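Local coordinates for protein 361aa long hypothetical D-aminopeptidase (Pyrococcus horikoshii, PDB 2DRH) that has no established function but belongs to the peptidase S58 family and probably acts as an aminopeptidase, at residues L204-F209 with S239-I243; G265-T269 with V319-I324; G46-T50 with M333-D337. One frame throughout, in Å; residues are numbered along the deposited sequence.

Contact 1: residues L204-F209 with S239-I243; sequences LVLSNF and SIIMI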
ATOM      1  N   LEU A 204       0.391 -10.735 -22.188  1.00 21.79           N
ATOM      2  CA  LEU A 204      -0.063  -9.888 -23.274  1.00 21.28           C
ATOM      3  C   LEU A 204       0.264  -8.465 -22.830  1.00 21.72           C
ATOM      4  O   LEU A 204      -0.106  -8.042 -21.729  1.00 22.40           O
ATOM      5  CB  LEU A 204      -1.567 -10.043 -23.504  1.00 20.22           C
ATOM      6  CG  LEU A 204      -2.145  -9.152 -24.615  1.00 22.10           C
ATOM      7  CD1 LEU A 204      -3.450  -9.728 -25.100  1.00 22.19           C
ATOM      8  CD2 LEU A 204      -2.354  -7.719 -24.107  1.00 21.08           C
ATOM      9  N   VAL A 205       0.968  -7.724 -23.672  1.00 20.21           N
ATOM     10  CA  VAL A 205       1.322  -6.367 -23.310  1.00 20.02           C
ATOM     11  C   VAL A 205       0.864  -5.357 -24.342  1.00 19.26           C
ATOM     12  O   VAL A 205       0.718  -5.673 -25.520  1.00 19.73           O
ATOM     13  CB  VAL A 205       2.850  -6.208 -23.133  1.00 18.81           C
ATOM     14  CG1 VAL A 205       3.373  -7.220 -22.111  1.00 16.80           C
ATOM     15  CG2 VAL A 205       3.547  -6.377 -24.480  1.00 19.76           C
ATOM     16  N   LEU A 206       0.631  -4.139 -23.871  1.00 19.63           N
ATOM     17  CA  LEU A 206       0.233  -3.019 -24.713  1.00 18.35           C
ATOM     18  C   LEU A 206       1.390  -2.070 -24.459  1.00 19.12           C
ATOM     19  O   LEU A 206       1.435  -1.412 -23.425  1.00 18.30           O
ATOM     20  CB  LEU A 206      -1.087  -2.407 -24.217  1.00 19.38           C
ATOM     21  CG  LEU A 206      -1.567  -1.130 -24.921  1.00 18.78           C
ATOM     22  CD1 LEU A 206      -1.726  -1.396 -26.404  1.00 17.30           C
ATOM     23  CD2 LEU A 206      -2.881  -0.655 -24.315  1.00 19.34           C
ATOM     24  N   SER A 207       2.341  -2.037 -25.388  1.00 20.09           N
ATOM     25  CA  SER A 207       3.529  -1.210 -25.236  1.00 22.07           C
ATOM     26  C   SER A 207       3.359   0.183 -25.804  1.00 21.72           C
ATOM     27  O   SER A 207       2.909   0.353 -26.934  1.00 22.04           O
ATOM     28  CB  SER A 207       4.725  -1.886 -25.909  1.00 23.44           C
ATOM     29  OG  SER A 207       4.524  -1.978 -27.311  1.00 26.69           O
ATOM     30  N   ASN A 208       3.749   1.181 -25.021  1.00 21.60           N
ATOM     31  CA  ASN A 208       3.628   2.565 -25.457  1.00 21.90           C
ATOM     32  C   ASN A 208       4.587   3.429 -24.652  1.00 21.12           C
ATOM     33  O   ASN A 208       4.225   4.512 -24.191  1.00 21.65           O
ATOM     34  CB  ASN A 208       2.185   3.045 -25.255  1.00 20.90           C
ATOM     35  CG  ASN A 208       1.951   4.441 -25.805  1.00 23.56           C
ATOM     36  OD1 ASN A 208       2.119   4.688 -27.004  1.00 22.92           O
ATOM     37  ND2 ASN A 208       1.565   5.361 -24.930  1.00 20.16           N
ATOM     38  N   PHE A 209       5.819   2.950 -24.502  1.00 22.37           N
ATOM     39  CA  PHE A 209       6.830   3.654 -23.712  1.00 22.44           C
ATOM     40  C   PHE A 209       8.221   3.629 -24.327  1.00 22.70           C
ATOM     41  O   PHE A 209       8.449   3.062 -25.400  1.00 22.93           O
ATOM     42  CB  PHE A 209       6.952   3.005 -22.333  1.00 21.05           C
ATOM     43  CG  PHE A 209       7.599   1.638 -22.372  1.00 18.73           C
ATOM     44  CD1 PHE A 209       6.868   0.514 -22.764  1.00 20.94           C
ATOM     45  CD2 PHE A 209       8.950   1.484 -22.075  1.00 18.39           C
ATOM     46  CE1 PHE A 209       7.483  -0.752 -22.863  1.00 18.84           C
ATOM     47  CE2 PHE A 209       9.575   0.225 -22.171  1.00 21.44           C
ATOM     48  CZ  PHE A 209       8.837  -0.890 -22.565  1.00 19.33           C
ATOM     49  N   SER A 239       4.358   4.553 -21.189  1.00 20.06           N
ATOM     50  CA  SER A 239       3.109   3.930 -20.788  1.00 21.02           C
ATOM     51  C   SER A 239       3.071   2.459 -21.227  1.00 19.90           C
ATOM     52  O   SER A 239       3.532   2.117 -22.317  1.00 19.72           O
ATOM     53  CB  SER A 239       1.951   4.704 -21.416  1.00 23.32           C
ATOM     54  OG  SER A 239       0.714   4.067 -21.193  1.00 25.99           O
ATOM     55  N   ILE A 240       2.541   1.588 -20.375  1.00 19.86           N
ATOM     56  CA  ILE A 240       2.440   0.168 -20.722  1.00 19.21           C
ATOM     57  C   ILE A 240       1.595  -0.641 -19.744  1.00 18.79           C
ATOM     58  O   ILE A 240       1.674  -0.466 -18.530  1.00 20.33           O
ATOM     59  CB  ILE A 240       3.839  -0.507 -20.844  1.00 19.44           C
ATOM     60  CG1 ILE A 240       3.664  -2.019 -21.073  1.00 17.04           C
ATOM     61  CG2 ILE A 240       4.672  -0.233 -19.594  1.00 18.02           C
ATOM     62  CD1 ILE A 240       4.950  -2.792 -21.246  1.00 16.12           C
ATOM     63  N   ILE A 241       0.774  -1.527 -20.295  1.00 18.67           N
ATOM     64  CA  ILE A 241      -0.079  -2.374 -19.481  1.00 18.71           C
ATOM     65  C   ILE A 241       0.375  -3.804 -19.699  1.00 18.14           C
ATOM     66  O   ILE A 241       0.552  -4.238 -20.836  1.00 18.34           O
ATOM     67  CB  ILE A 241      -1.570  -2.255 -19.895  1.00 19.32           C
ATOM     68  CG1 ILE A 241      -2.031  -0.790 -19.794  1.00 18.92           C
ATOM     69  CG2 ILE A 241      -2.427  -3.170 -19.020  1.00 16.18           C
ATOM     70  CD1 ILE A 241      -1.909  -0.178 -18.394  1.00 17.57           C
ATOM     71  N   MET A 242       0.574  -4.532 -18.609  1.00 18.34           N
ATOM     72  CA  MET A 242       1.006  -5.920 -18.707  1.00 20.54           C
ATOM     73  C   MET A 242      -0.054  -6.810 -18.093  1.00 19.04           C
ATOM     74  O   MET A 242      -0.415  -6.648 -16.931  1.00 21.32           O
ATOM     75  CB  MET A 242       2.352  -6.105 -17.995  1.00 19.38           C
ATOM     76  CG  MET A 242       3.510  -5.457 -18.741  1.00 19.03           C
ATOM     77  SD  MET A 242       4.791  -4.765 -17.676  1.00 21.72           S
ATOM     78  CE  MET A 242       3.994  -3.207 -17.249  1.00 21.26           C
ATOM     79  N   ILE A 243      -0.571  -7.735 -18.889  1.00 18.65           N
ATOM     80  CA  ILE A 243      -1.600  -8.648 -18.409  1.00 18.01           C
ATOM     81  C   ILE A 243      -0.993 -10.035 -18.303  1.00 18.85           C
ATOM     82  O   ILE A 243      -0.538 -10.607 -19.296  1.00 17.32           O
ATOM     83  CB  ILE A 243      -2.809  -8.693 -19.368  1.00 17.60           C
ATOM     84  CG1 ILE A 243      -3.378  -7.284 -19.556  1.00 16.36           C
ATOM     85  CG2 ILE A 243      -3.888  -9.628 -18.815  1.00 15.68           C
ATOM     86  CD1 ILE A 243      -3.873  -6.643 -18.274  1.00 17.94           C
TER
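Phe-209 and Ile-240 lie side by side and point the same way. Ring atom Phe-209 CE1 comes within 3.6 Å of Ile-240 CD1, the methyl meeting the ring obliquely. Chi1 of Phe-209 is 71°, wedging CG between its own N and carbonyl carbon and standing the ring up beside the isoleucine. Ile-240 meets it fully stretched, CG1 anti to N (chi1 175°), which carries CD1 out along the ring. Were Phe-209 an alanine, Ile-240 CD1 would probably lose the ring it lies against, and Leu-266 and Phe-179 the aromatic group they pack on.

Further along the same face, Val-205 and Met-242 cross obliquely, Val-205 CG1 lying 3.8 Å from Met-242 CG, before the methionine bends off toward helix 252-268. Ser-207 shares this face, and its OG turns to Ser-326. On the reverse face Leu-204, Leu-206, Ile-241 and Ile-243 follow one another. Here Leu-206 CB and Ile-241 CB sit 4.4 Å apart, and strand 132-136 covers both side chains, Leu-206 touching Cys-136 and Ile-241 touching Leu-134.

The backbones hold this register with regular paired bonds. Leu-204 and Ile-243 form one hydrogen-bonded pair, with Ile-243 N to Leu-204 O at 2.9 Å, and Leu-206 and Ile-241 form the next, each pair bonded in both directions. Where the strands end the bonding is less regular, Ser-239 N reaching Asn-208 O at 3.0 Å, the donor standing above the carbonyl, 55° out of its plane.

This is an antiparallel ladder inside a buried sheet, helix on one face and a second sheet on the other, as in the alpha-beta-beta-alpha sandwich of the DmpA-like peptidases.

Contact 2: residues G265-T269 with V319-I324; sequences GLART and VEEAII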
ATOM      1  N   GLY A 265      10.727  -7.900 -16.382  1.00 17.98           N
ATOM      2  CA  GLY A 265      10.797  -8.034 -17.826  1.00 17.99           C
ATOM      3  C   GLY A 265      10.794  -6.670 -18.501  1.00 18.51           C
ATOM      4  O   GLY A 265      11.526  -6.441 -19.459  1.00 20.34           O
ATOM      5  N   LEU A 266       9.962  -5.765 -17.999  1.00 18.66           N
ATOM      6  CA  LEU A 266       9.876  -4.417 -18.547  1.00 20.66           C
ATOM      7  C   LEU A 266      11.242  -3.734 -18.486  1.00 19.67           C
ATOM      8  O   LEU A 266      11.740  -3.236 -19.488  1.00 20.01           O
ATOM      9  CB  LEU A 266       8.845  -3.600 -17.756  1.00 22.24           C
ATOM     10  CG  LEU A 266       8.708  -2.088 -18.001  1.00 22.22           C
ATOM     11  CD1 LEU A 266       8.410  -1.824 -19.463  1.00 19.14           C
ATOM     12  CD2 LEU A 266       7.590  -1.523 -17.119  1.00 20.15           C
ATOM     13  N   ALA A 267      11.843  -3.729 -17.302  1.00 20.87           N
ATOM     14  CA  ALA A 267      13.147  -3.105 -17.086  1.00 20.41           C
ATOM     15  C   ALA A 267      14.238  -3.633 -18.014  1.00 21.98           C
ATOM     16  O   ALA A 267      15.099  -2.875 -18.472  1.00 19.64           O
ATOM     17  CB  ALA A 267      13.573  -3.303 -15.644  1.00 20.38           C
ATOM     18  N   ARG A 268      14.194  -4.936 -18.281  1.00 21.76           N
ATOM     19  CA  ARG A 268      15.176  -5.592 -19.124  1.00 22.49           C
ATOM     20  C   ARG A 268      15.124  -5.198 -20.602  1.00 22.16           C
ATOM     21  O   ARG A 268      16.093  -5.400 -21.318  1.00 23.56           O
ATOM     22  CB  ARG A 268      15.069  -7.118 -18.954  1.00 23.06           C
ATOM     23  CG  ARG A 268      15.609  -7.605 -17.604  1.00 24.27           C
ATOM     24  CD  ARG A 268      15.426  -9.112 -17.386  1.00 26.69           C
ATOM     25  NE  ARG A 268      16.237  -9.927 -18.290  1.00 27.40           N
ATOM     26  CZ  ARG A 268      17.511 -10.254 -18.083  1.00 28.67           C
ATOM     27  NH1 ARG A 268      18.145  -9.838 -16.993  1.00 26.96           N
ATOM     28  NH2 ARG A 268      18.154 -11.008 -18.970  1.00 28.70           N
ATOM     29  N   THR A 269      14.007  -4.640 -21.062  1.00 20.53           N
ATOM     30  CA  THR A 269      13.915  -4.203 -22.448  1.00 19.38           C
ATOM     31  C   THR A 269      14.244  -2.707 -22.542  1.00 19.73           C
ATOM     32  O   THR A 269      14.220  -2.130 -23.629  1.00 17.59           O
ATOM     33  CB  THR A 269      12.498  -4.413 -23.046  1.00 20.64           C
ATOM     34  OG1 THR A 269      11.561  -3.576 -22.357  1.00 19.71           O
ATOM     35  CG2 THR A 269      12.064  -5.874 -22.931  1.00 21.76           C
ATOM     36  N   VAL A 319       6.978 -11.430 -20.159  1.00 19.09           N
ATOM     37  CA  VAL A 319       6.819  -9.990 -20.365  1.00 20.17           C
ATOM     38  C   VAL A 319       7.907  -9.435 -21.272  1.00 17.55           C
ATOM     39  O   VAL A 319       7.612  -8.717 -22.213  1.00 19.72           O
ATOM     40  CB  VAL A 319       6.833  -9.215 -19.022  1.00 19.91           C
ATOM     41  CG1 VAL A 319       6.952  -7.692 -19.281  1.00 19.40           C
ATOM     42  CG2 VAL A 319       5.551  -9.506 -18.251  1.00 17.53           C
ATOM     43  N   GLU A 320       9.164  -9.779 -21.003  1.00 19.20           N
ATOM     44  CA  GLU A 320      10.260  -9.271 -21.823  1.00 19.81           C
ATOM     45  C   GLU A 320      10.073  -9.619 -23.295  1.00 20.71           C
ATOM     46  O   GLU A 320      10.197  -8.748 -24.160  1.00 17.48           O
ATOM     47  CB  GLU A 320      11.615  -9.802 -21.336  1.00 20.20           C
ATOM     48  CG  GLU A 320      12.811  -9.197 -22.081  1.00 20.71           C
ATOM     49  CD  GLU A 320      14.163  -9.689 -21.569  1.00 22.90           C
ATOM     50  OE1 GLU A 320      14.251 -10.103 -20.387  1.00 25.39           O
ATOM     51  OE2 GLU A 320      15.144  -9.641 -22.345  1.00 20.20           O
ATOM     52  N   GLU A 321       9.777 -10.885 -23.589  1.00 20.05           N
ATOM     53  CA  GLU A 321       9.594 -11.260 -24.975  1.00 19.76           C
ATOM     54  C   GLU A 321       8.329 -10.618 -25.536  1.00 19.63           C
ATOM     55  O   GLU A 321       8.322 -10.152 -26.676  1.00 19.73           O
ATOM     56  CB  GLU A 321       9.520 -12.785 -25.145  1.00 22.50           C
ATOM     57  CG  GLU A 321       9.837 -13.226 -26.584  1.00 22.81           C
ATOM     58  CD  GLU A 321       9.341 -14.627 -26.924  1.00 26.41           C
ATOM     59  OE1 GLU A 321       9.608 -15.573 -26.153  1.00 27.80           O
ATOM     60  OE2 GLU A 321       8.686 -14.777 -27.977  1.00 26.85           O
ATOM     61  N   ALA A 322       7.263 -10.588 -24.737  1.00 18.50           N
ATOM     62  CA  ALA A 322       6.005 -10.001 -25.188  1.00 19.91           C
ATOM     63  C   ALA A 322       6.202  -8.555 -25.640  1.00 20.09           C
ATOM     64  O   ALA A 322       5.580  -8.117 -26.612  1.00 22.63           O
ATOM     65  CB  ALA A 322       4.962 -10.063 -24.085  1.00 16.51           C
ATOM     66  N   ILE A 323       7.059  -7.819 -24.939  1.00 19.71           N
ATOM     67  CA  ILE A 323       7.328  -6.432 -25.298  1.00 19.30           C
ATOM     68  C   ILE A 323       8.029  -6.390 -26.646  1.00 21.22           C
ATOM     69  O   ILE A 323       7.625  -5.645 -27.541  1.00 21.54           O
ATOM     70  CB  ILE A 323       8.212  -5.732 -24.240  1.00 19.19           C
ATOM     71  CG1 ILE A 323       7.422  -5.572 -22.937  1.00 18.55           C
ATOM     72  CG2 ILE A 323       8.681  -4.365 -24.762  1.00 17.44           C
ATOM     73  CD1 ILE A 323       8.237  -5.034 -21.774  1.00 16.34           C
ATOM     74  N   ILE A 324       9.075  -7.199 -26.795  1.00 20.27           N
ATOM     75  CA  ILE A 324       9.809  -7.239 -28.052  1.00 22.48           C
ATOM     76  C   ILE A 324       8.881  -7.642 -29.210  1.00 23.19           C
ATOM     77  O   ILE A 324       8.889  -7.006 -30.272  1.00 22.78           O
ATOM     78  CB  ILE A 324      11.009  -8.221 -27.963  1.00 22.85           C
ATOM     79  CG1 ILE A 324      11.980  -7.748 -26.876  1.00 22.27           C
ATOM     80  CG2 ILE A 324      11.709  -8.329 -29.306  1.00 22.71           C
ATOM     81  CD1 ILE A 324      12.393  -6.282 -26.990  1.00 24.73           C
TER
HETATM   82  O   HOH W   1      17.006 -11.191 -21.388  1.00 46.70           O
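Gly-265 and Glu-320 bring the helices 252-268 and 309-328 almost backbone to backbone, their CA atoms 4.2 Å apart. The glycine makes this possible: a beta carbon there would lie only 2.8 Å from Glu-320 N, and it would also run into Val-319. With nothing in the way, Val-319 CG1 settles 3.8 Å from Leu-266 N, against the main chain of the partner helix.

Beside this spot the packing stays dense and apolar. Ile-323 puts its CD1 3.7 Å from Leu-266 CA, while its side chain crosses that of Leu-266 at a slant. Thr-269 slides past Glu-320 in the opposite direction, its CG2 resting 3.5 Å from Glu-320 CG, with Ile-324 CD1 a little farther off. The hydroxyl of Thr-269 is turned back: OG1 stands between its own N and carbonyl carbon (chi1 65°) and donates to Leu-266 O, which also takes Thr-269 N. A polar atom facing Ile-323 is thereby satisfied by the backbone of its own segment.

The wetter side begins at the carboxylate. Glu-320 runs out extended to Arg-268, whose chain bends at chi3 to present NE to OE1 at 2.9 Å in a salt bridge. OE1 lies at the guanidinium edge and is approached on its syn side, with the two planes 48° apart. Water 1 links the other two ends, accepting from Arg-268 NH2 and donating to Glu-320 OE2. Arg-268 also packs on Tyr-272 of a second subunit, and its NH1 makes a weak hydrogen bond to Ala-267 O there.

Close helix packing thus rests on glycine and aliphatic groups, while the ion pair, shared with water, probably neutralises the carboxylate and steadies the arginine at the subunit boundary.

Contact 3: residues G46-T50 with M333-D337; sequences GPVRT and MDGRD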
ATOM      1  N   GLY A  46     -10.233  13.397 -36.762  1.00 31.64           N
ATOM      2  CA  GLY A  46      -9.178  12.451 -37.079  1.00 31.49           C
ATOM      3  C   GLY A  46      -7.872  13.146 -37.400  1.00 31.01           C
ATOM      4  O   GLY A  46      -7.756  14.351 -37.183  1.00 30.80           O
ATOM      5  N   PRO A  47      -6.863  12.426 -37.922  1.00 32.06           N
ATOM      6  CA  PRO A  47      -6.834  10.992 -38.247  1.00 31.91           C
ATOM      7  C   PRO A  47      -7.082  10.094 -37.034  1.00 31.64           C
ATOM      8  O   PRO A  47      -6.719  10.442 -35.912  1.00 30.26           O
ATOM      9  CB  PRO A  47      -5.431  10.797 -38.816  1.00 31.57           C
ATOM     10  CG  PRO A  47      -5.125  12.135 -39.424  1.00 31.15           C
ATOM     11  CD  PRO A  47      -5.619  13.081 -38.363  1.00 32.15           C
ATOM     12  N   VAL A  48      -7.696   8.938 -37.267  1.00 30.30           N
ATOM     13  CA  VAL A  48      -7.987   8.008 -36.184  1.00 28.89           C
ATOM     14  C   VAL A  48      -7.127   6.754 -36.267  1.00 27.70           C
ATOM     15  O   VAL A  48      -7.122   6.047 -37.275  1.00 28.18           O
ATOM     16  CB  VAL A  48      -9.475   7.596 -36.178  1.00 29.68           C
ATOM     17  CG1 VAL A  48      -9.856   7.041 -37.520  1.00 31.24           C
ATOM     18  CG2 VAL A  48      -9.727   6.554 -35.094  1.00 27.61           C
ATOM     19  N   ARG A  49      -6.403   6.490 -35.184  1.00 26.35           N
ATOM     20  CA  ARG A  49      -5.521   5.334 -35.084  1.00 24.69           C
ATOM     21  C   ARG A  49      -5.631   4.828 -33.648  1.00 24.20           C
ATOM     22  O   ARG A  49      -4.735   5.033 -32.837  1.00 22.56           O
ATOM     23  CB  ARG A  49      -4.079   5.751 -35.385  1.00 24.28           C
ATOM     24  CG  ARG A  49      -3.864   6.445 -36.738  1.00 25.46           C
ATOM     25  CD  ARG A  49      -3.816   5.463 -37.908  1.00 28.09           C
ATOM     26  NE  ARG A  49      -3.382   6.107 -39.154  1.00 28.65           N
ATOM     27  CZ  ARG A  49      -4.153   6.884 -39.915  1.00 29.01           C
ATOM     28  NH1 ARG A  49      -5.414   7.124 -39.571  1.00 29.25           N
ATOM     29  NH2 ARG A  49      -3.660   7.431 -41.020  1.00 26.24           N
ATOM     30  N   THR A  50      -6.748   4.183 -33.333  1.00 23.39           N
ATOM     31  CA  THR A  50      -6.967   3.680 -31.987  1.00 23.26           C
ATOM     32  C   THR A  50      -7.730   2.356 -32.043  1.00 22.39           C
ATOM     33  O   THR A  50      -7.827   1.738 -33.101  1.00 22.87           O
ATOM     34  CB  THR A  50      -7.741   4.731 -31.137  1.00 21.64           C
ATOM     35  OG1 THR A  50      -7.751   4.328 -29.767  1.00 24.69           O
ATOM     36  CG2 THR A  50      -9.172   4.880 -31.622  1.00 23.71           C
ATOM     37  N   MET A 333       3.403   3.057 -39.467  1.00 31.33           N
ATOM     38  CA  MET A 333       2.121   3.752 -39.484  1.00 32.80           C
ATOM     39  C   MET A 333       2.194   5.266 -39.338  1.00 33.15           C
ATOM     40  O   MET A 333       2.943   5.792 -38.513  1.00 32.22           O
ATOM     41  CB  MET A 333       1.217   3.207 -38.385  1.00 33.28           C
ATOM     42  CG  MET A 333      -0.082   3.972 -38.242  1.00 36.78           C
ATOM     43  SD  MET A 333      -1.198   3.170 -37.107  1.00 40.72           S
ATOM     44  CE  MET A 333      -1.739   1.793 -38.144  1.00 38.57           C
ATOM     45  N   ASP A 334       1.389   5.956 -40.141  1.00 33.68           N
ATOM     46  CA  ASP A 334       1.327   7.408 -40.107  1.00 34.60           C
ATOM     47  C   ASP A 334       0.076   7.785 -39.331  1.00 34.10           C
ATOM     48  O   ASP A 334      -0.853   6.984 -39.213  1.00 35.37           O
ATOM     49  CB  ASP A 334       1.235   7.972 -41.522  1.00 35.89           C
ATOM     50  CG  ASP A 334      -0.079   7.639 -42.192  1.00 38.56           C
ATOM     51  OD1 ASP A 334      -0.368   6.440 -42.378  1.00 41.80           O
ATOM     52  OD2 ASP A 334      -0.828   8.576 -42.528  1.00 40.23           O
ATOM     53  N   GLY A 335       0.047   9.002 -38.803  1.00 32.84           N
ATOM     54  CA  GLY A 335      -1.111   9.427 -38.042  1.00 32.01           C
ATOM     55  C   GLY A 335      -1.345  10.920 -38.106  1.00 30.47           C
ATOM     56  O   GLY A 335      -0.929  11.582 -39.054  1.00 30.92           O
ATOM     57  N   ARG A 336      -2.013  11.448 -37.088  1.00 29.91           N
ATOM     58  CA  ARG A 336      -2.323  12.870 -37.026  1.00 28.81           C
ATOM     59  C   ARG A 336      -1.091  13.726 -37.265  1.00 27.95           C
ATOM     60  O   ARG A 336       0.007  13.383 -36.834  1.00 27.32           O
ATOM     61  CB  ARG A 336      -2.965  13.208 -35.673  1.00 28.97           C
ATOM     62  CG  ARG A 336      -2.086  12.986 -34.447  1.00 28.50           C
ATOM     63  CD  ARG A 336      -1.400  14.279 -34.024  1.00 29.42           C
ATOM     64  NE  ARG A 336      -0.943  14.234 -32.635  1.00 28.84           N
ATOM     65  CZ  ARG A 336      -0.430  15.275 -31.985  1.00 30.34           C
ATOM     66  NH1 ARG A 336      -0.306  16.450 -32.600  1.00 29.19           N
ATOM     67  NH2 ARG A 336      -0.044  15.146 -30.719  1.00 27.92           N
ATOM     68  N   ASP A 337      -1.287  14.842 -37.958  1.00 28.60           N
ATOM     69  CA  ASP A 337      -0.202  15.762 -38.294  1.00 29.48           C
ATOM     70  C   ASP A 337       0.950  15.068 -39.007  1.00 29.32           C
ATOM     71  O   ASP A 337       2.113  15.424 -38.819  1.00 30.52           O
ATOM     72  CB  ASP A 337       0.324  16.471 -37.045  1.00 28.95           C
ATOM     73  CG  ASP A 337      -0.695  17.411 -36.443  1.00 31.54           C
ATOM     74  OD1 ASP A 337      -1.446  18.045 -37.218  1.00 32.54           O
ATOM     75  OD2 ASP A 337      -0.739  17.525 -35.200  1.00 33.77           O
TER
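The start of strand 48-56, entered through a cis peptide bond at Pro-47, meets the small antiparallel hairpin strand 333-334 and the turn after it, and Arg-49 is the side chain that reaches across. Its NE donates to Asp-334 O at 2.7 Å, lying in the carbonyl plane although the oxygen is tilted 32° from the guanidinium plane. NH2 adds a weak, long salt bridge to Asp-334 OD2, the carboxylate turned steeply against the guanidinium with 72° between the planes.

The arginine gets there by folding at chi2 (-79°), which brings the guanidinium back near its own strand: NH1 reaches Val-48 O at 3.1 Å, from above that carbonyl. Gly-37 O takes a further bond from NH2, so several carbonyl oxygens hold the buried charge. Gly-335 CA covers one face of the guanidinium, and Met-333 lies at its edge, with Met-333 SD 3.6 Å from Arg-49 CD.

Farther down, the proline ring crosses the Arg-336 side chain at about a right angle. Arg-336 then leads away to bond Ser-139 O and, through NH2, Val-124 O of a third subunit, while Asp-337 steadies it: Arg-336 NH1 meets OD2 at 2.8 Å. Against Pro-47 only its root is used, Pro-47 CD packing 3.6 Å from Arg-336 CA.

Contacts 1 and 2 belong to one core. Strand 240-246 leads on to helix 252-268, and the two contacts touch where Phe-209 CZ packs 3.3 Å from Leu-266 CD1 and where Val-205 CG2 packs on segment 319-324 of helix 309-328. Contact 1 is nearest the centre of the chain and joins strands by backbone bonds and aliphatic faces; contact 2 lays helices on that sheet, apolar inside and ionic toward a second subunit. Contact 3 stands apart, its centre about 20 Å from that of contact 1, and is peripheral though still largely buried. It ties the other sheet to a late hairpin through arginine and carbonyl oxygens, and its Arg-336 reaches a third subunit.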